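Local coordinates for cobalamin biosynthesis precorrin-6Y methylase (CbiE) (Archaeoglobus fulgidus, PDB 2BB3), which probably methylates a precorrin intermediate in cobalamin biosynthesis, taking the methyl group from S-adenosyl-L-methionine, at residues I24-S29 with G97-A102; L163-D168 with T209-E214; L183-C188 with E203-Y208. One frame throughout, in Å; residues are numbered along the deposited sequence.

Contact 1. Residues I24-S29 with G97-A102. With SAH (S-adenosyl-L-homocysteine), chain C.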
loop_
_atom_site.group_PDB
_atom_site.type_symbol
_atom_site.label_atom_id
_atom_site.label_comp_id
_atom_site.label_asym_id
_atom_site.label_seq_id
_atom_site.Cartn_x
_atom_site.Cartn_y
_atom_site.Cartn_z
ATOM N N ILE A 24 -7.071 17.324 12.690
ATOM C CA ILE A 24 -6.965 15.988 13.242
ATOM C C ILE A 24 -6.127 15.079 12.345
ATOM O O ILE A 24 -5.867 15.396 11.192
ATOM C CB ILE A 24 -8.359 15.307 13.387
ATOM C CG1 ILE A 24 -8.929 14.978 12.011
ATOM C CG2 ILE A 24 -9.312 16.207 14.159
ATOM C CD1 ILE A 24 -10.157 14.093 12.044
ATOM N N TRP A 25 -5.706 13.949 12.889
ATOM C CA TRP A 25 -4.962 12.973 12.128
ATOM C C TRP A 25 -5.804 11.712 11.979
ATOM O O TRP A 25 -6.602 11.380 12.848
ATOM C CB TRP A 25 -3.662 12.581 12.833
ATOM C CG TRP A 25 -2.501 13.486 12.602
ATOM C CD1 TRP A 25 -2.118 14.543 13.377
ATOM C CD2 TRP A 25 -1.520 13.379 11.557
ATOM N NE1 TRP A 25 -0.955 15.088 12.891
ATOM C CE2 TRP A 25 -0.563 14.394 11.780
ATOM C CE3 TRP A 25 -1.348 12.511 10.467
ATOM C CZ2 TRP A 25 0.537 14.580 10.947
ATOM C CZ3 TRP A 25 -0.243 12.698 9.635
ATOM C CH2 TRP A 25 0.688 13.722 9.887
ATOM N N ILE A 26 -5.635 11.032 10.853
ATOM C CA ILE A 26 -6.297 9.755 10.635
ATOM C C ILE A 26 -5.087 8.888 10.384
ATOM O O ILE A 26 -4.382 9.089 9.400
ATOM C CB ILE A 26 -7.235 9.720 9.406
ATOM C CG1 ILE A 26 -8.438 10.664 9.612
ATOM C CG2 ILE A 26 -7.751 8.295 9.215
ATOM C CD1 ILE A 26 -9.515 10.593 8.511
ATOM N N VAL A 27 -4.824 7.959 11.299
ATOM C CA VAL A 27 -3.663 7.090 11.206
ATOM C C VAL A 27 -4.020 5.624 11.044
ATOM O O VAL A 27 -4.999 5.146 11.604
ATOM C CB VAL A 27 -2.785 7.214 12.479
ATOM C CG1 VAL A 27 -2.630 8.687 12.855
ATOM C CG2 VAL A 27 -3.424 6.463 13.613
ATOM N N GLY A 28 -3.218 4.907 10.269
ATOM C CA GLY A 28 -3.465 3.497 10.078
ATOM C C GLY A 28 -2.896 2.695 11.231
ATOM O O GLY A 28 -1.845 3.038 11.789
ATOM N N SER A 29 -3.579 1.616 11.590
ATOM C CA SER A 29 -3.107 0.767 12.673
ATOM C C SER A 29 -2.295 -0.380 12.101
ATOM O O SER A 29 -1.586 -1.084 12.824
ATOM C CB SER A 29 -4.292 0.186 13.431
ATOM O OG SER A 29 -5.048 -0.666 12.588
ATOM N N GLY A 97 -5.741 -1.149 9.182
ATOM C CA GLY A 97 -4.817 -1.180 8.068
ATOM C C GLY A 97 -4.336 0.190 7.622
ATOM O O GLY A 97 -3.777 0.958 8.402
ATOM N N ASP A 98 -4.572 0.485 6.348
ATOM C CA ASP A 98 -4.160 1.736 5.709
ATOM C C ASP A 98 -5.439 2.558 5.547
ATOM O O ASP A 98 -6.453 2.042 5.051
ATOM C CB ASP A 98 -3.551 1.385 4.351
ATOM C CG ASP A 98 -2.836 2.541 3.698
ATOM O OD1 ASP A 98 -2.651 3.592 4.329
ATOM O OD2 ASP A 98 -2.439 2.384 2.531
ATOM N N PRO A 99 -5.417 3.845 5.957
ATOM C CA PRO A 99 -6.572 4.753 5.873
ATOM C C PRO A 99 -7.109 5.032 4.465
ATOM O O PRO A 99 -8.297 5.247 4.277
ATOM C CB PRO A 99 -6.061 6.039 6.541
ATOM C CG PRO A 99 -4.870 5.586 7.379
ATOM C CD PRO A 99 -4.242 4.530 6.527
HETATM N N MSE A 100 -6.231 5.035 3.477
HETATM C CA MSE A 100 -6.655 5.310 2.115
HETATM C C MSE A 100 -6.881 4.042 1.270
HETATM O O MSE A 100 -6.574 4.012 0.081
HETATM C CB MSE A 100 -5.648 6.238 1.439
HETATM C CG MSE A 100 -5.720 7.713 1.902
HETATM SE SE MSE A 100 -7.472 8.565 1.554
HETATM C CE MSE A 100 -8.144 8.440 3.366
ATOM N N VAL A 101 -7.360 2.982 1.917
ATOM C CA VAL A 101 -7.719 1.749 1.225
ATOM C C VAL A 101 -9.112 1.410 1.760
ATOM O O VAL A 101 -9.253 0.993 2.914
ATOM C CB VAL A 101 -6.784 0.540 1.551
ATOM C CG1 VAL A 101 -7.367 -0.718 0.934
ATOM C CG2 VAL A 101 -5.368 0.788 1.031
ATOM N N ALA A 102 -10.132 1.611 0.930
ATOM C CA ALA A 102 -11.509 1.340 1.322
ATOM C C ALA A 102 -11.740 2.039 2.642
ATOM O O ALA A 102 -12.381 1.495 3.546
ATOM C CB ALA A 102 -11.731 -0.145 1.483
HETATM N N SAH C . -8.236 -0.031 5.757
HETATM C CA SAH C . -8.163 -1.431 5.627
HETATM C CB SAH C . -9.375 -1.993 4.886
HETATM C CG SAH C . -10.810 -1.789 5.353
HETATM S SD SAH C . -12.142 -2.181 4.251
HETATM C C SAH C . -6.844 -1.764 5.028
HETATM O O SAH C . -6.645 -2.909 5.104
HETATM O OXT SAH C . -6.143 -0.933 4.518
HETATM C "C5'" SAH C . -12.291 -3.739 5.077
HETATM C "C4'" SAH C . -11.959 -4.949 4.224
HETATM O "O4'" SAH C . -10.614 -5.207 4.115
HETATM C "C3'" SAH C . -12.636 -6.236 4.584
HETATM O "O3'" SAH C . -13.921 -6.342 4.136
HETATM C "C2'" SAH C . -11.717 -7.208 3.938
HETATM O "O2'" SAH C . -12.066 -7.474 2.649
HETATM C "C1'" SAH C . -10.393 -6.533 3.947
HETATM N N9 SAH C . -9.603 -6.972 5.072
HETATM C C8 SAH C . -9.316 -6.249 6.111
HETATM N N7 SAH C . -8.548 -6.878 6.929
HETATM C C5 SAH C . -8.319 -8.029 6.427
HETATM C C6 SAH C . -7.574 -9.071 6.868
HETATM N N6 SAH C . -6.939 -9.069 7.984
HETATM N N1 SAH C . -7.505 -10.149 6.114
HETATM C C2 SAH C . -8.165 -10.203 4.953
HETATM N N3 SAH C . -8.873 -9.176 4.544
HETATM C C4 SAH C . -8.968 -8.105 5.264
#
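Ile-26 keeps CG1 beside its backbone N (chi1 -66°), which turns CG2 anti to that nitrogen and brings it against Pro-99 CB at 3.9 Å, the two side chains passing each other while running opposite ways. The proline ring then lies over the backbone of Gly-28, its CG 3.4 Å from Gly-28 N. Gly-28 suits this place because it is bare: its CA comes within 3.1 Å of Gly-97 O, and a CB would clash with that oxygen and crowd the proline ring. Gly-97, Asp-98 and Pro-99 form the GDP signature of the tetrapyrrole methylases, and Asp-98 to Val-101 make a type I beta turn. Gly-97 has positive phi (53°), and its missing side chain lets the carboxylate of S-adenosyl-L-homocysteine come close on the side turned from the strand. There Asp-98 N donates to OXT at 2.8 Å, while the ligand amino N gives hydrogen bonds to Asp-98 O at 2.8 Å and to Val-101 O at 3.2 Å; Thr-96 O is a further partner of the ligand. Beyond the turn, Ala-102 CB packs on the ligand SD at 3.5 Å, and Ala-102 N is hydrogen-bonded to Asp-136 of the second subunit. Ile-26 also packs on Ile-117 and Ile-119 of the neighbouring strand. Apolar packing thus sets the loop against the strand, while backbone groups read the amino acid end of the ligand; recognition of this end therefore probably rests chiefly on the path of the main chain.

Contact 2. Residues L163-D168 with T209-E214. With SAH (S-adenosyl-L-homocysteine), chain C.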
loop_
_atom_site.group_PDB
_atom_site.type_symbol
_atom_site.label_atom_id
_atom_site.label_comp_id
_atom_site.label_asym_id
_atom_site.label_seq_id
_atom_site.Cartn_x
_atom_site.Cartn_y
_atom_site.Cartn_z
ATOM N N LEU A 163 -7.755 -8.790 -10.397
ATOM C CA LEU A 163 -8.569 -8.037 -9.464
ATOM C C LEU A 163 -8.196 -8.482 -8.057
ATOM O O LEU A 163 -7.940 -9.658 -7.809
ATOM C CB LEU A 163 -10.063 -8.290 -9.691
ATOM C CG LEU A 163 -10.687 -7.718 -10.969
ATOM C CD1 LEU A 163 -12.200 -7.940 -10.921
ATOM C CD2 LEU A 163 -10.378 -6.226 -11.092
ATOM N N LEU A 164 -8.136 -7.517 -7.149
ATOM C CA LEU A 164 -7.871 -7.794 -5.747
ATOM C C LEU A 164 -9.104 -7.138 -5.114
ATOM O O LEU A 164 -9.184 -5.917 -4.995
ATOM C CB LEU A 164 -6.573 -7.123 -5.283
ATOM C CG LEU A 164 -5.899 -7.841 -4.104
ATOM C CD1 LEU A 164 -5.504 -9.251 -4.525
ATOM C CD2 LEU A 164 -4.675 -7.076 -3.634
ATOM N N ILE A 165 -10.074 -7.959 -4.731
ATOM C CA ILE A 165 -11.322 -7.456 -4.175
ATOM C C ILE A 165 -11.371 -7.515 -2.657
ATOM O O ILE A 165 -11.137 -8.557 -2.070
ATOM C CB ILE A 165 -12.519 -8.281 -4.723
ATOM C CG1 ILE A 165 -12.481 -8.305 -6.251
ATOM C CG2 ILE A 165 -13.837 -7.697 -4.229
ATOM C CD1 ILE A 165 -13.368 -9.409 -6.864
ATOM N N LEU A 166 -11.654 -6.389 -2.022
ATOM C CA LEU A 166 -11.785 -6.393 -0.573
ATOM C C LEU A 166 -13.237 -6.786 -0.347
ATOM O O LEU A 166 -14.144 -5.997 -0.612
ATOM C CB LEU A 166 -11.483 -5.013 0.016
ATOM C CG LEU A 166 -10.073 -4.479 -0.275
ATOM C CD1 LEU A 166 -9.629 -3.589 0.840
ATOM C CD2 LEU A 166 -9.095 -5.613 -0.394
ATOM N N ALA A 167 -13.465 -8.010 0.121
ATOM C CA ALA A 167 -14.828 -8.460 0.312
ATOM C C ALA A 167 -15.162 -8.882 1.728
ATOM O O ALA A 167 -14.297 -9.007 2.591
ATOM C CB ALA A 167 -15.112 -9.629 -0.646
ATOM N N ASP A 168 -16.451 -9.061 1.968
ATOM C CA ASP A 168 -16.909 -9.544 3.255
ATOM C C ASP A 168 -17.730 -10.758 2.865
ATOM O O ASP A 168 -17.846 -11.026 1.681
ATOM C CB ASP A 168 -17.732 -8.500 4.023
ATOM C CG ASP A 168 -18.969 -8.059 3.290
ATOM O OD1 ASP A 168 -19.440 -8.787 2.393
ATOM O OD2 ASP A 168 -19.490 -6.978 3.642
ATOM N N THR A 209 -12.173 -10.990 3.875
ATOM C CA THR A 209 -11.763 -11.807 2.738
ATOM C C THR A 209 -11.250 -11.013 1.557
ATOM O O THR A 209 -11.927 -10.118 1.046
ATOM C CB THR A 209 -12.951 -12.677 2.238
ATOM O OG1 THR A 209 -13.405 -13.507 3.315
ATOM C CG2 THR A 209 -12.525 -13.579 1.095
ATOM N N ILE A 210 -10.040 -11.318 1.120
ATOM C CA ILE A 210 -9.554 -10.633 -0.055
ATOM C C ILE A 210 -9.680 -11.676 -1.142
ATOM O O ILE A 210 -9.307 -12.830 -0.943
ATOM C CB ILE A 210 -8.120 -10.090 0.133
ATOM C CG1 ILE A 210 -8.182 -8.809 0.995
ATOM C CG2 ILE A 210 -7.503 -9.767 -1.231
ATOM C CD1 ILE A 210 -6.848 -8.224 1.346
ATOM N N ILE A 211 -10.270 -11.282 -2.267
ATOM C CA ILE A 211 -10.503 -12.214 -3.376
ATOM C C ILE A 211 -9.583 -11.898 -4.543
ATOM O O ILE A 211 -9.732 -10.863 -5.160
ATOM C CB ILE A 211 -11.962 -12.110 -3.872
ATOM C CG1 ILE A 211 -12.929 -12.512 -2.749
ATOM C CG2 ILE A 211 -12.152 -12.969 -5.122
ATOM C CD1 ILE A 211 -14.427 -12.462 -3.162
ATOM N N PHE A 212 -8.639 -12.785 -4.837
ATOM C CA PHE A 212 -7.719 -12.560 -5.946
ATOM C C PHE A 212 -8.233 -13.240 -7.213
ATOM O O PHE A 212 -8.454 -14.446 -7.223
ATOM C CB PHE A 212 -6.317 -13.099 -5.611
ATOM C CG PHE A 212 -5.323 -12.923 -6.720
ATOM C CD1 PHE A 212 -4.960 -11.647 -7.151
ATOM C CD2 PHE A 212 -4.755 -14.031 -7.346
ATOM C CE1 PHE A 212 -4.052 -11.476 -8.190
ATOM C CE2 PHE A 212 -3.837 -13.870 -8.396
ATOM C CZ PHE A 212 -3.486 -12.593 -8.815
ATOM N N VAL A 213 -8.426 -12.456 -8.274
ATOM C CA VAL A 213 -8.896 -12.970 -9.561
ATOM C C VAL A 213 -7.849 -12.631 -10.638
ATOM O O VAL A 213 -7.713 -11.466 -11.032
ATOM C CB VAL A 213 -10.245 -12.317 -9.968
ATOM C CG1 VAL A 213 -10.883 -13.114 -11.091
ATOM C CG2 VAL A 213 -11.185 -12.213 -8.758
ATOM N N GLU A 214 -7.117 -13.638 -11.117
ATOM C CA GLU A 214 -6.100 -13.413 -12.152
ATOM C C GLU A 214 -6.734 -12.897 -13.424
ATOM O O GLU A 214 -7.831 -13.313 -13.786
ATOM C CB GLU A 214 -5.313 -14.695 -12.487
ATOM C CG GLU A 214 -4.605 -15.357 -11.316
ATOM C CD GLU A 214 -3.398 -16.196 -11.752
ATOM O OE1 GLU A 214 -2.947 -17.071 -10.968
ATOM O OE2 GLU A 214 -2.894 -15.967 -12.879
HETATM N N SAH C . -8.236 -0.031 5.757
HETATM C CA SAH C . -8.163 -1.431 5.627
HETATM C CB SAH C . -9.375 -1.993 4.886
HETATM C CG SAH C . -10.810 -1.789 5.353
HETATM S SD SAH C . -12.142 -2.181 4.251
HETATM C C SAH C . -6.844 -1.764 5.028
HETATM O O SAH C . -6.645 -2.909 5.104
HETATM O OXT SAH C . -6.143 -0.933 4.518
HETATM C "C5'" SAH C . -12.291 -3.739 5.077
HETATM C "C4'" SAH C . -11.959 -4.949 4.224
HETATM O "O4'" SAH C . -10.614 -5.207 4.115
HETATM C "C3'" SAH C . -12.636 -6.236 4.584
HETATM O "O3'" SAH C . -13.921 -6.342 4.136
HETATM C "C2'" SAH C . -11.717 -7.208 3.938
HETATM O "O2'" SAH C . -12.066 -7.474 2.649
HETATM C "C1'" SAH C . -10.393 -6.533 3.947
HETATM N N9 SAH C . -9.603 -6.972 5.072
HETATM C C8 SAH C . -9.316 -6.249 6.111
HETATM N N7 SAH C . -8.548 -6.878 6.929
HETATM C C5 SAH C . -8.319 -8.029 6.427
HETATM C C6 SAH C . -7.574 -9.071 6.868
HETATM N N6 SAH C . -6.939 -9.069 7.984
HETATM N N1 SAH C . -7.505 -10.149 6.114
HETATM C C2 SAH C . -8.165 -10.203 4.953
HETATM N N3 SAH C . -8.873 -9.176 4.544
HETATM C C4 SAH C . -8.968 -8.105 5.264
#
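Strands 163-167 and 209-213 are antiparallel neighbours in the mixed sheet, their axes 4.6 Å apart, and at one end they meet the ribose of S-adenosyl-L-homocysteine. Leu-163/Val-213, Ile-165/Ile-211 and Ala-167/Thr-209 are hydrogen-bonded pairs, each closed by two backbone bonds; Leu-164/Phe-212 and Leu-166/Ile-210 are non-hydrogen-bonded. On the face carrying the latter four residues, Leu-164 CG is anti to the backbone N (chi1 -154°), which carries CD1 to the edge of the Phe-212 ring, 3.6 Å from CD1 of that ring and near its plane. Leu-166 and Ile-210 run alongside each other in the same direction, with Leu-166 CD2 3.6 Å from Ile-210 CG1; the latter is equally close to the adenine, 3.6 Å from the ligand N3. Helix 125-133 packs over this face through Leu-130, Val-126 and Leu-133. On the other face Ile-165 CD1 crosses to Val-213 CG2 at 4.0 Å, and Ile-211 CD1 reaches Ala-167 CB at 3.9 Å. At the ligand end, the ligand O2' is 2.7 Å from Ala-167 O and 3.1 Å from Thr-209 O. Thr-209 OG1 turns instead to Ser-206 O. Paired carbonyl oxygens at the strand ends thus face the sugar hydroxyl, held in place by the sheet's own bonding and by apolar layers on its faces.

Contact 3. Residues L183-C188 with E203-Y208. With SAH (S-adenosyl-L-homocysteine), chain C.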
loop_
_atom_site.group_PDB
_atom_site.type_symbol
_atom_site.label_atom_id
_atom_site.label_comp_id
_atom_site.label_asym_id
_atom_site.label_seq_id
_atom_site.Cartn_x
_atom_site.Cartn_y
_atom_site.Cartn_z
ATOM N N LEU A 183 -8.911 -16.994 -2.200
ATOM C CA LEU A 183 -9.490 -16.309 -1.056
ATOM C C LEU A 183 -8.434 -16.193 0.033
ATOM O O LEU A 183 -7.909 -17.208 0.493
ATOM C CB LEU A 183 -10.685 -17.106 -0.507
ATOM C CG LEU A 183 -11.820 -17.447 -1.480
ATOM C CD1 LEU A 183 -12.937 -18.234 -0.787
ATOM C CD2 LEU A 183 -12.381 -16.180 -2.062
ATOM N N LEU A 184 -8.112 -14.961 0.433
ATOM C CA LEU A 184 -7.151 -14.764 1.511
ATOM C C LEU A 184 -7.993 -14.254 2.681
ATOM O O LEU A 184 -8.459 -13.123 2.692
ATOM C CB LEU A 184 -6.035 -13.793 1.090
ATOM C CG LEU A 184 -5.327 -14.337 -0.162
ATOM C CD1 LEU A 184 -5.861 -13.616 -1.388
ATOM C CD2 LEU A 184 -3.819 -14.183 -0.065
ATOM N N GLU A 185 -8.206 -15.140 3.648
ATOM C CA GLU A 185 -9.041 -14.871 4.801
ATOM C C GLU A 185 -8.309 -14.618 6.093
ATOM O O GLU A 185 -7.364 -15.336 6.454
ATOM C CB GLU A 185 -9.994 -16.055 5.019
ATOM C CG GLU A 185 -10.779 -16.414 3.783
ATOM C CD GLU A 185 -11.577 -17.697 3.943
ATOM O OE1 GLU A 185 -10.968 -18.746 4.257
ATOM O OE2 GLU A 185 -12.812 -17.657 3.755
ATOM N N ASN A 186 -8.762 -13.588 6.794
ATOM C CA ASN A 186 -8.213 -13.248 8.097
ATOM C C ASN A 186 -6.688 -13.184 8.113
ATOM O O ASN A 186 -6.049 -13.762 8.993
ATOM C CB ASN A 186 -8.713 -14.288 9.104
ATOM C CG ASN A 186 -10.173 -14.653 8.874
ATOM O OD1 ASN A 186 -11.023 -13.777 8.690
ATOM N ND2 ASN A 186 -10.470 -15.948 8.885
ATOM N N LEU A 187 -6.102 -12.483 7.147
ATOM C CA LEU A 187 -4.657 -12.364 7.088
ATOM C C LEU A 187 -4.122 -11.865 8.426
ATOM O O LEU A 187 -4.626 -10.892 8.995
ATOM C CB LEU A 187 -4.248 -11.413 5.960
ATOM C CG LEU A 187 -4.592 -11.970 4.578
ATOM C CD1 LEU A 187 -4.245 -10.965 3.481
ATOM C CD2 LEU A 187 -3.823 -13.278 4.346
ATOM N N CYS A 188 -3.119 -12.574 8.936
ATOM C CA CYS A 188 -2.496 -12.214 10.200
ATOM C C CYS A 188 -3.386 -12.323 11.426
ATOM O O CYS A 188 -3.093 -11.724 12.448
ATOM C CB CYS A 188 -1.955 -10.799 10.109
ATOM S SG CYS A 188 -0.314 -10.711 9.369
ATOM N N GLU A 203 -17.440 -21.438 -1.140
ATOM C CA GLU A 203 -18.261 -20.595 -0.275
ATOM C C GLU A 203 -17.431 -19.621 0.552
ATOM O O GLU A 203 -16.357 -19.976 1.044
ATOM C CB GLU A 203 -19.080 -21.446 0.705
ATOM C CG GLU A 203 -20.461 -21.821 0.225
ATOM C CD GLU A 203 -20.424 -22.667 -1.025
ATOM O OE1 GLU A 203 -19.803 -23.755 -0.990
ATOM O OE2 GLU A 203 -21.013 -22.238 -2.041
ATOM N N LEU A 204 -17.938 -18.403 0.705
ATOM C CA LEU A 204 -17.270 -17.406 1.517
ATOM C C LEU A 204 -17.731 -17.639 2.938
ATOM O O LEU A 204 -18.822 -18.156 3.151
ATOM C CB LEU A 204 -17.657 -15.996 1.079
ATOM C CG LEU A 204 -17.252 -15.639 -0.350
ATOM C CD1 LEU A 204 -17.548 -14.167 -0.597
ATOM C CD2 LEU A 204 -15.782 -15.960 -0.564
ATOM N N GLU A 205 -16.907 -17.271 3.909
ATOM C CA GLU A 205 -17.294 -17.450 5.296
ATOM C C GLU A 205 -16.754 -16.377 6.220
ATOM O O GLU A 205 -17.197 -16.265 7.356
ATOM C CB GLU A 205 -16.886 -18.847 5.802
ATOM C CG GLU A 205 -15.470 -19.278 5.488
ATOM C CD GLU A 205 -15.228 -20.771 5.781
ATOM O OE1 GLU A 205 -15.962 -21.628 5.221
ATOM O OE2 GLU A 205 -14.305 -21.089 6.572
ATOM N N SER A 206 -15.812 -15.574 5.746
ATOM C CA SER A 206 -15.251 -14.530 6.593
ATOM C C SER A 206 -15.501 -13.130 6.052
ATOM O O SER A 206 -15.491 -12.911 4.830
ATOM C CB SER A 206 -13.749 -14.724 6.735
ATOM O OG SER A 206 -13.203 -13.701 7.538
ATOM N N ASP A 207 -15.730 -12.177 6.950
ATOM C CA ASP A 207 -15.931 -10.800 6.514
ATOM C C ASP A 207 -14.603 -10.109 6.209
ATOM O O ASP A 207 -14.580 -8.974 5.745
ATOM C CB ASP A 207 -16.711 -10.010 7.554
ATOM C CG ASP A 207 -18.181 -10.388 7.568
ATOM O OD1 ASP A 207 -18.709 -10.726 6.475
ATOM O OD2 ASP A 207 -18.798 -10.347 8.655
ATOM N N TYR A 208 -13.504 -10.803 6.479
ATOM C CA TYR A 208 -12.178 -10.277 6.179
ATOM C C TYR A 208 -11.621 -11.156 5.072
ATOM O O TYR A 208 -10.723 -11.971 5.301
ATOM C CB TYR A 208 -11.281 -10.346 7.413
ATOM C CG TYR A 208 -11.846 -9.544 8.553
ATOM C CD1 TYR A 208 -12.560 -10.164 9.578
ATOM C CD2 TYR A 208 -11.756 -8.151 8.557
ATOM C CE1 TYR A 208 -13.188 -9.414 10.573
ATOM C CE2 TYR A 208 -12.381 -7.388 9.549
ATOM C CZ TYR A 208 -13.096 -8.029 10.544
ATOM O OH TYR A 208 -13.764 -7.300 11.492
HETATM N N SAH C . -8.236 -0.031 5.757
HETATM C CA SAH C . -8.163 -1.431 5.627
HETATM C CB SAH C . -9.375 -1.993 4.886
HETATM C CG SAH C . -10.810 -1.789 5.353
HETATM S SD SAH C . -12.142 -2.181 4.251
HETATM C C SAH C . -6.844 -1.764 5.028
HETATM O O SAH C . -6.645 -2.909 5.104
HETATM O OXT SAH C . -6.143 -0.933 4.518
HETATM C "C5'" SAH C . -12.291 -3.739 5.077
HETATM C "C4'" SAH C . -11.959 -4.949 4.224
HETATM O "O4'" SAH C . -10.614 -5.207 4.115
HETATM C "C3'" SAH C . -12.636 -6.236 4.584
HETATM O "O3'" SAH C . -13.921 -6.342 4.136
HETATM C "C2'" SAH C . -11.717 -7.208 3.938
HETATM O "O2'" SAH C . -12.066 -7.474 2.649
HETATM C "C1'" SAH C . -10.393 -6.533 3.947
HETATM N N9 SAH C . -9.603 -6.972 5.072
HETATM C C8 SAH C . -9.316 -6.249 6.111
HETATM N N7 SAH C . -8.548 -6.878 6.929
HETATM C C5 SAH C . -8.319 -8.029 6.427
HETATM C C6 SAH C . -7.574 -9.071 6.868
HETATM N N6 SAH C . -6.939 -9.069 7.984
HETATM N N1 SAH C . -7.505 -10.149 6.114
HETATM C C2 SAH C . -8.165 -10.203 4.953
HETATM N N3 SAH C . -8.873 -9.176 4.544
HETATM C C4 SAH C . -8.968 -8.105 5.264
#
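Asn-186, just past the end of strand 183-185, meets an ST turn in which Ser-206 OG accepts from Tyr-208 N. The tight part lies here. Asn-186 N donates to Tyr-208 O at 2.9 Å in a nearly straight bond (167° at the hydrogen), and Glu-185 CA sends a CA-H...O contact to the same oxygen. The asparagine CG lies beside the backbone N and anti to the carbonyl carbon (chi1 -41°), which carries the amide to the turn, where OD1 accepts from Ser-206 OG; the 2.5 Å between these two oxygens is very short, and its exact value is doubtful. OD1 also lies at the edge of the Tyr-208 ring, near its plane, while ND2 is hydrogen-bonded to Gly-191 O. With an alanine here, the Ser-206 hydroxyl would probably lose this acceptor and keep only part of its hold, through Tyr-208 N, while Gly-191 O would lose the amide donor. At the other end, buried Leu-183 and partly exposed Leu-204 cross at about a right angle, Leu-183 CD1 3.6 Å from Leu-204 CD2. The looser, solvent side belongs to Glu-205, whose CG comes 3.6 Å from Glu-185 OE2 as the two side chains cross. Their carboxylates stay apart, and the likely repulsion is probably offset by Arg-193, which forms salt bridges to both, and by Arg-195, which pairs with Glu-185. Cys-188 is joined to Cys-32 by a disulfide. Between Asn-186 and Cys-188, Leu-187 holds the adenine by its backbone: N donates to the ligand N1 at 2.9 Å, and the ligand N6 donates to Leu-187 O at 3.1 Å.

Overall arrangement
All three contacts touch S-adenosyl-L-homocysteine: contact 1 at its amino acid end, contact 2 mainly at the ribose, contact 3 mainly at the adenine. Contacts 1 and 2 are buried, whereas contact 3 is only partly so, and salt bridges of Glu-185 and Glu-205 with arginines lie at its open side. Contact 1 belongs to the parallel sheet and joins a strand to a loop by apolar packing; contact 2 is regular strand pairing in the mixed sheet. Contact 3 is nested in the loop closed by contact 2 and shares that sheet, strands 180-185 and 209-213 being neighbours. Contacts 1 and 3 do not touch; Val-101 packs on Leu-166 where contacts 1 and 2 meet beside the ligand.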